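Local coordinates for protein BamaA.19900.a (Balamuthia mandrillaris, PDB 6VZZ) that binds beta-D-glucose and probably phosphorylates it with ATP, as expected of a glucokinase in the actin-like ATPase superfamily, at residues 225-230 with 235-240; 304-309 with 343-348; 315-320 with 351-356. One frame throughout, in Å; residues are numbered along the deposited sequence.

Interaction 1 (225-230 with 235-240); sequences SPVGPA and AEETRL
Val-227 lays its two methyl groups against the carboxylate of Glu-237, and this small patch shows how a loop can be fastened to a helix with little direct contact. Segment 225-230 lies in the loop between strand 213-216 and helix 234-249, in the larger lobe of the two-lobed glucokinase fold. The two side chains cross obliquely: CG1 of Val-227 lies 3.3 Å from OE1 of Glu-237, while CG2 of Val-227 is 3.8 Å from OE2 of Glu-237. The glutamate arrives nearly extended beyond CG (chi2 -164°), which carries its charged end out from the helix to the loop. No direct hydrogen bond joins the segments; one water bridges them, and Arg-318 of helix 303-327 makes a second polar link, NH2 to O of Ser-225 and NH1 to OE1 of Glu-237.

OE1 of Glu-237 also forms a salt bridge with Lys-314, so the buried carboxylate is probably stabilised in its charged form. OG of Ser-225 is hydrogen-bonded to O of Ile-224 of the second subunit, which places this loop at the dimer interface. The bridging water accepts from N of Val-227 at 3.2 Å and donates to OE2 of Glu-237 at 2.9 Å.

Interaction 2 (304-309 with 343-348); sequences YAHKAM and NLFLEQ
Met-309 presents its CG to one face of the Phe-345 ring, almost exactly over the ring centre, and so gives a clear example of a CH-pi contact between two helices. CG of Met-309 stands 3.5 Å from the centroid of the Phe-345 ring, only 9° off the ring normal. CB of Met-309 lies closer to the rim, 3.6 Å from CZ of Phe-345. The two side chains run antiparallel past one another, and a bend at chi2 of the methionine turns the thioether away from the ring. SD of Met-309 therefore sits above the same face but farther off, 5.1 Å from the Phe-345 centroid, a distant Met-aromatic contact. Phe-345 reaches across because its CG is anti to the backbone N (chi1 177°), which sends the ring out from the short helix 343-348 towards helix 303-327.

His-306, one turn before Met-309, meets the end of the same ring less squarely. Its CD2 approaches CE1 of Phe-345 at 3.8 Å, with the planes of the two rings inclined at 57° and their centroids 5.7 Å apart. NE2 of His-306 is hydrogen-bonded to OD1 of Asn-349, whose ND2 binds the carbonyl O of Phe-345; this one side chain thus ties the imidazole to the backbone of the second helix. Ala-293 and Ala-296 add further apolar packing around Met-309. Across the segments the attraction is dispersive and weakly electrostatic, with a polarised methylene set against the ring's pi cloud, while the amide acceptor facing the imidazole suggests that NE2 carries the proton.

Interaction 3 (315-320 with 351-356); sequences FLMRIA and ESLRAE
OE1 of Glu-356 is gripped by two basic side chains: NE of Arg-318 donates to it at 2.8 Å, and Lys-321, one helical turn after Met-317, adds a salt bridge to the same atom. A second hydrogen bond runs from NH1 of Arg-318 to OE2 of Glu-356 at 3.0 Å. The result is a two-pronged, side-on salt bridge, one nitrogen to each oxygen. The NE bond is nearly straight (168°), and both oxygens lie close to the plane of the guanidinium. The reverse does not hold: each oxygen is met from above the carboxylate plane, and the two flat groups are turned 39° apart. This buried pairing fixes the guanidinium against rotation. NH1 of Arg-318 also forms a salt bridge with OE1 of Glu-237 on helix 234-249, and such a network of opposite charges probably keeps both Arg-318 and Glu-356 ionised.

Beside the charges runs an apolar seam. CB of Met-317 packs against CG of Glu-356 at 3.6 Å, so the aliphatic part of the acid is as much a packing group as its end is a polar one. CG of Met-317 lies beside its backbone N, out from the helix towards Leu-353, and comes 4.0 Å from CB of Leu-353; the two side chains meet at about a right angle.

The axes of segments 315-320 and 351-356 approach to 8.9 Å and run at only 33° to each other. On another side of helix 303-327, Leu-316 packs on strands 186-191 and 331-335. Helix 350-357 belongs to the beta-alpha-beta crossover between the parallel strands 331-335 and 370-374, a layered alpha/beta arrangement characteristic of actin-like ATPase lobes.

In the fold
All three contacts lie in the lobe built on the six-stranded mixed sheet, on the same side of the chain's centre. Helix 303-327 is the shared element: interactions 2 and 3 both use it, with centres about 12 Å apart, and their partner helices 343-348 and 350-357 follow each other in the chain. Between these partners, Leu-346 packs against Leu-353. Interaction 1 precedes both in sequence, its centre about 20 Å from that of interaction 2 and about 14 Å from that of interaction 3. It joins interaction 2 through the salt bridge of Glu-236 with Lys-307, and interaction 3 through Arg-318, which binds Ser-225 and Glu-237. The loop at the subunit interface is thereby connected through helix 303-327 to the sheet it packs on.

Interaction 1 (225-230 with 235-240)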
# COMPACT_ATOMS: atom_id res chain seq x y z
N SER A 225 2.21 -14.17 -3.05
CA SER A 225 3.25 -14.67 -2.18
C SER A 225 3.08 -16.17 -1.94
O SER A 225 1.96 -16.66 -1.90
CB SER A 225 3.24 -13.93 -0.84
OG SER A 225 3.91 -12.70 -0.97
N PRO A 226 4.17 -16.91 -1.77
CA PRO A 226 4.06 -18.35 -1.49
C PRO A 226 3.85 -18.57 0.01
O PRO A 226 3.81 -17.62 0.79
CB PRO A 226 5.42 -18.88 -1.95
CG PRO A 226 6.35 -17.78 -1.63
CD PRO A 226 5.57 -16.48 -1.85
N VAL A 227 3.70 -19.84 0.40
CA VAL A 227 3.75 -20.19 1.81
C VAL A 227 5.17 -20.56 2.18
O VAL A 227 6.05 -20.65 1.31
CB VAL A 227 2.81 -21.36 2.17
CG1 VAL A 227 1.37 -20.94 2.10
CG2 VAL A 227 3.08 -22.55 1.26
N GLY A 228 5.40 -20.83 3.46
CA GLY A 228 6.66 -21.36 3.92
C GLY A 228 6.92 -22.76 3.37
O GLY A 228 6.00 -23.58 3.24
N PRO A 229 8.18 -23.04 3.05
CA PRO A 229 8.53 -24.35 2.47
C PRO A 229 8.12 -25.55 3.32
O PRO A 229 7.93 -26.64 2.76
CB PRO A 229 10.05 -24.27 2.32
CG PRO A 229 10.31 -22.79 2.12
CD PRO A 229 9.30 -22.08 3.00
N ALA A 230 7.96 -25.40 4.63
CA ALA A 230 7.53 -26.50 5.48
C ALA A 230 6.02 -26.57 5.64
O ALA A 230 5.53 -27.50 6.28
CB ALA A 230 8.18 -26.38 6.87
N ALA A 235 3.75 -27.84 -1.60
CA ALA A 235 3.87 -28.54 -2.87
C ALA A 235 2.65 -28.30 -3.75
O ALA A 235 2.79 -28.09 -4.96
CB ALA A 235 4.08 -30.03 -2.64
N GLU A 236 1.45 -28.34 -3.16
CA GLU A 236 0.25 -28.22 -3.97
C GLU A 236 -0.01 -26.78 -4.39
O GLU A 236 -0.54 -26.55 -5.49
CB GLU A 236 -0.97 -28.79 -3.23
CG GLU A 236 -1.54 -27.91 -2.13
CD GLU A 236 -2.99 -28.26 -1.76
OE1 GLU A 236 -3.49 -29.33 -2.21
OE2 GLU A 236 -3.62 -27.46 -1.03
N GLU A 237 0.37 -25.80 -3.56
CA GLU A 237 0.24 -24.41 -3.98
C GLU A 237 1.16 -24.11 -5.15
O GLU A 237 0.78 -23.39 -6.08
CB GLU A 237 0.56 -23.46 -2.82
CG GLU A 237 -0.58 -23.26 -1.84
CD GLU A 237 -0.35 -22.05 -0.95
OE1 GLU A 237 -1.04 -21.93 0.08
OE2 GLU A 237 0.53 -21.22 -1.29
N THR A 238 2.37 -24.68 -5.13
CA THR A 238 3.29 -24.51 -6.25
C THR A 238 2.69 -25.06 -7.54
O THR A 238 2.82 -24.44 -8.60
CB THR A 238 4.62 -25.19 -5.93
OG1 THR A 238 5.13 -24.67 -4.70
CG2 THR A 238 5.62 -24.94 -7.04
N ARG A 239 2.01 -26.21 -7.46
CA ARG A 239 1.37 -26.75 -8.66
C ARG A 239 0.25 -25.83 -9.14
O ARG A 239 0.12 -25.57 -10.34
CB ARG A 239 0.84 -28.16 -8.39
CG ARG A 239 1.94 -29.21 -8.12
CD ARG A 239 1.43 -30.64 -8.32
NE ARG A 239 0.24 -30.93 -7.53
CZ ARG A 239 0.25 -31.32 -6.25
NH1 ARG A 239 1.40 -31.48 -5.60
NH2 ARG A 239 -0.90 -31.56 -5.62
N LEU A 240 -0.56 -25.32 -8.21
CA LEU A 240 -1.67 -24.44 -8.59
C LEU A 240 -1.16 -23.15 -9.23
O LEU A 240 -1.69 -22.71 -10.25
CB LEU A 240 -2.54 -24.12 -7.37
CG LEU A 240 -3.50 -22.94 -7.53
CD1 LEU A 240 -4.55 -23.21 -8.60
CD2 LEU A 240 -4.14 -22.62 -6.20
O HOH W 1 3.28 -21.55 -2.27

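Interaction 2 (304-309 with 343-348)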
# COMPACT_ATOMS: atom_id res chain seq x y z
N TYR A 304 -14.61 -31.07 -4.06
CA TYR A 304 -13.76 -30.31 -4.97
C TYR A 304 -14.11 -28.83 -4.96
O TYR A 304 -13.21 -27.98 -4.94
CB TYR A 304 -13.87 -30.90 -6.38
CG TYR A 304 -13.61 -32.38 -6.42
CD1 TYR A 304 -12.35 -32.89 -6.13
CD2 TYR A 304 -14.62 -33.28 -6.74
CE1 TYR A 304 -12.10 -34.25 -6.17
CE2 TYR A 304 -14.38 -34.65 -6.79
CZ TYR A 304 -13.12 -35.12 -6.50
OH TYR A 304 -12.87 -36.48 -6.52
N ALA A 305 -15.40 -28.50 -4.96
CA ALA A 305 -15.80 -27.11 -4.82
C ALA A 305 -15.23 -26.52 -3.53
O ALA A 305 -14.72 -25.39 -3.52
CB ALA A 305 -17.32 -26.98 -4.84
N HIS A 306 -15.30 -27.28 -2.45
CA HIS A 306 -14.73 -26.84 -1.18
C HIS A 306 -13.24 -26.56 -1.31
O HIS A 306 -12.76 -25.50 -0.89
CB HIS A 306 -15.00 -27.89 -0.11
CG HIS A 306 -14.46 -27.55 1.23
ND1 HIS A 306 -13.17 -27.86 1.62
CD2 HIS A 306 -15.02 -26.91 2.28
CE1 HIS A 306 -12.97 -27.44 2.85
NE2 HIS A 306 -14.08 -26.86 3.28
N LYS A 307 -12.50 -27.50 -1.91
CA LYS A 307 -11.05 -27.35 -2.03
C LYS A 307 -10.69 -26.08 -2.79
O LYS A 307 -9.82 -25.31 -2.36
CB LYS A 307 -10.45 -28.59 -2.71
CG LYS A 307 -8.93 -28.64 -2.75
CD LYS A 307 -8.33 -28.58 -1.35
CE LYS A 307 -6.80 -28.65 -1.37
NZ LYS A 307 -6.19 -28.48 -0.02
N ALA A 308 -11.37 -25.82 -3.91
CA ALA A 308 -11.10 -24.62 -4.69
C ALA A 308 -11.48 -23.36 -3.91
O ALA A 308 -10.72 -22.39 -3.87
CB ALA A 308 -11.86 -24.68 -6.02
N MET A 309 -12.66 -23.36 -3.29
CA MET A 309 -13.09 -22.21 -2.52
C MET A 309 -12.14 -21.94 -1.35
O MET A 309 -11.84 -20.79 -1.03
CB MET A 309 -14.52 -22.43 -2.02
CG MET A 309 -15.23 -21.20 -1.54
SD MET A 309 -15.71 -20.15 -2.92
CE MET A 309 -16.48 -18.79 -2.05
N ASN A 343 -20.29 -15.51 3.30
CA ASN A 343 -19.94 -15.44 4.71
C ASN A 343 -20.16 -16.77 5.42
O ASN A 343 -19.45 -17.08 6.37
CB ASN A 343 -20.74 -14.35 5.42
CG ASN A 343 -20.35 -12.97 4.98
OD1 ASN A 343 -19.17 -12.68 4.74
ND2 ASN A 343 -21.34 -12.09 4.86
N LEU A 344 -21.15 -17.56 4.98
CA LEU A 344 -21.36 -18.86 5.59
C LEU A 344 -20.16 -19.76 5.36
O LEU A 344 -19.65 -20.38 6.30
CB LEU A 344 -22.63 -19.51 5.03
CG LEU A 344 -22.81 -20.99 5.39
CD1 LEU A 344 -23.09 -21.19 6.88
CD2 LEU A 344 -23.90 -21.64 4.54
N PHE A 345 -19.66 -19.81 4.11
CA PHE A 345 -18.45 -20.58 3.85
C PHE A 345 -17.31 -20.11 4.74
O PHE A 345 -16.55 -20.92 5.28
CB PHE A 345 -18.03 -20.48 2.39
CG PHE A 345 -16.75 -21.19 2.09
CD1 PHE A 345 -16.74 -22.53 1.75
CD2 PHE A 345 -15.53 -20.53 2.19
CE1 PHE A 345 -15.56 -23.21 1.51
CE2 PHE A 345 -14.33 -21.20 1.95
CZ PHE A 345 -14.35 -22.54 1.61
N LEU A 346 -17.20 -18.79 4.92
CA LEU A 346 -16.13 -18.21 5.71
C LEU A 346 -16.19 -18.70 7.16
O LEU A 346 -15.17 -19.06 7.75
CB LEU A 346 -16.25 -16.70 5.62
CG LEU A 346 -15.06 -15.76 5.70
CD1 LEU A 346 -15.50 -14.38 5.24
CD2 LEU A 346 -14.56 -15.71 7.14
N GLU A 347 -17.39 -18.75 7.74
CA GLU A 347 -17.53 -19.23 9.12
C GLU A 347 -17.35 -20.74 9.24
O GLU A 347 -16.88 -21.22 10.27
CB GLU A 347 -18.88 -18.81 9.70
CG GLU A 347 -18.95 -17.33 10.06
CD GLU A 347 -18.10 -16.97 11.27
OE1 GLU A 347 -17.56 -17.89 11.92
OE2 GLU A 347 -17.98 -15.77 11.57
N GLN A 348 -17.74 -21.50 8.21
CA GLN A 348 -17.51 -22.94 8.27
C GLN A 348 -16.02 -23.27 8.27
O GLN A 348 -15.63 -24.32 8.78
CB GLN A 348 -18.18 -23.66 7.11
CG GLN A 348 -19.68 -23.52 7.05
CD GLN A 348 -20.23 -24.05 5.74
OE1 GLN A 348 -19.59 -23.96 4.68
NE2 GLN A 348 -21.43 -24.61 5.79

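Interaction 3 (315-320 with 351-356)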
# COMPACT_ATOMS: atom_id res chain seq x y z
N PHE A 315 -6.07 -17.22 -0.49
CA PHE A 315 -5.28 -16.17 -1.10
C PHE A 315 -5.87 -14.79 -0.83
O PHE A 315 -5.12 -13.81 -0.78
CB PHE A 315 -5.11 -16.41 -2.60
CG PHE A 315 -3.99 -17.35 -2.92
CD1 PHE A 315 -4.18 -18.73 -2.85
CD2 PHE A 315 -2.74 -16.86 -3.25
CE1 PHE A 315 -3.14 -19.60 -3.12
CE2 PHE A 315 -1.70 -17.72 -3.53
CZ PHE A 315 -1.89 -19.10 -3.47
N LEU A 316 -7.18 -14.70 -0.64
CA LEU A 316 -7.74 -13.44 -0.15
C LEU A 316 -7.17 -13.10 1.22
O LEU A 316 -6.80 -11.95 1.48
CB LEU A 316 -9.27 -13.51 -0.10
CG LEU A 316 -9.91 -12.31 0.59
CD1 LEU A 316 -9.77 -11.06 -0.26
CD2 LEU A 316 -11.36 -12.57 0.91
N MET A 317 -7.08 -14.09 2.11
CA MET A 317 -6.49 -13.84 3.42
C MET A 317 -5.01 -13.49 3.32
O MET A 317 -4.50 -12.73 4.15
CB MET A 317 -6.68 -15.05 4.34
CG MET A 317 -8.12 -15.30 4.77
SD MET A 317 -8.79 -13.96 5.78
CE MET A 317 -10.01 -13.27 4.69
N ARG A 318 -4.29 -14.02 2.31
CA ARG A 318 -2.86 -13.74 2.23
C ARG A 318 -2.59 -12.30 1.78
O ARG A 318 -1.69 -11.64 2.32
CB ARG A 318 -2.17 -14.72 1.29
CG ARG A 318 -0.67 -14.54 1.25
CD ARG A 318 0.01 -15.76 0.66
NE ARG A 318 -0.57 -16.97 1.20
CZ ARG A 318 -0.42 -18.19 0.68
NH1 ARG A 318 -1.02 -19.22 1.25
NH2 ARG A 318 0.32 -18.36 -0.41
N ILE A 319 -3.33 -11.80 0.79
CA ILE A 319 -3.12 -10.42 0.38
C ILE A 319 -3.60 -9.48 1.48
O ILE A 319 -2.98 -8.44 1.74
CB ILE A 319 -3.81 -10.14 -0.98
CG1 ILE A 319 -3.59 -8.70 -1.45
CG2 ILE A 319 -5.30 -10.39 -0.91
CD1 ILE A 319 -2.14 -8.25 -1.46
N ALA A 320 -4.68 -9.84 2.17
CA ALA A 320 -5.16 -8.99 3.25
C ALA A 320 -4.16 -8.93 4.40
O ALA A 320 -3.91 -7.86 4.96
CB ALA A 320 -6.53 -9.48 3.74
N GLU A 351 -11.07 -21.52 11.10
CA GLU A 351 -9.71 -21.86 11.53
C GLU A 351 -8.74 -21.87 10.35
O GLU A 351 -7.61 -21.38 10.45
CB GLU A 351 -9.66 -23.22 12.22
CG GLU A 351 -10.77 -23.50 13.22
CD GLU A 351 -11.99 -24.19 12.59
OE1 GLU A 351 -12.20 -24.08 11.35
OE2 GLU A 351 -12.74 -24.84 13.35
N SER A 352 -9.16 -22.44 9.22
CA SER A 352 -8.30 -22.47 8.05
C SER A 352 -7.97 -21.06 7.58
O SER A 352 -6.84 -20.78 7.17
CB SER A 352 -8.97 -23.26 6.93
OG SER A 352 -9.58 -24.42 7.47
N LEU A 353 -8.94 -20.15 7.65
CA LEU A 353 -8.69 -18.78 7.22
C LEU A 353 -7.78 -18.05 8.19
O LEU A 353 -6.88 -17.32 7.77
CB LEU A 353 -10.00 -18.03 7.05
CG LEU A 353 -10.90 -18.62 5.97
CD1 LEU A 353 -12.08 -17.72 5.78
CD2 LEU A 353 -10.15 -18.79 4.65
N ARG A 354 -8.00 -18.24 9.50
CA ARG A 354 -7.14 -17.61 10.50
C ARG A 354 -5.73 -18.16 10.45
O ARG A 354 -4.76 -17.41 10.59
CB ARG A 354 -7.73 -17.80 11.89
CG ARG A 354 -9.01 -17.07 12.14
CD ARG A 354 -9.51 -17.41 13.52
NE ARG A 354 -8.59 -16.95 14.56
CZ ARG A 354 -8.62 -15.73 15.09
NH1 ARG A 354 -9.51 -14.84 14.66
NH2 ARG A 354 -7.77 -15.39 16.04
N ALA A 355 -5.59 -19.47 10.27
CA ALA A 355 -4.26 -20.04 10.12
C ALA A 355 -3.49 -19.34 9.01
O ALA A 355 -2.29 -19.08 9.14
CB ALA A 355 -4.36 -21.54 9.86
N GLU A 356 -4.17 -19.00 7.92
CA GLU A 356 -3.52 -18.28 6.83
C GLU A 356 -3.24 -16.83 7.20
O GLU A 356 -2.13 -16.33 6.94
CB GLU A 356 -4.39 -18.35 5.57
CG GLU A 356 -3.94 -17.41 4.46
CD GLU A 356 -2.51 -17.66 4.02
OE1 GLU A 356 -1.80 -16.69 3.72
OE2 GLU A 356 -2.08 -18.84 4.00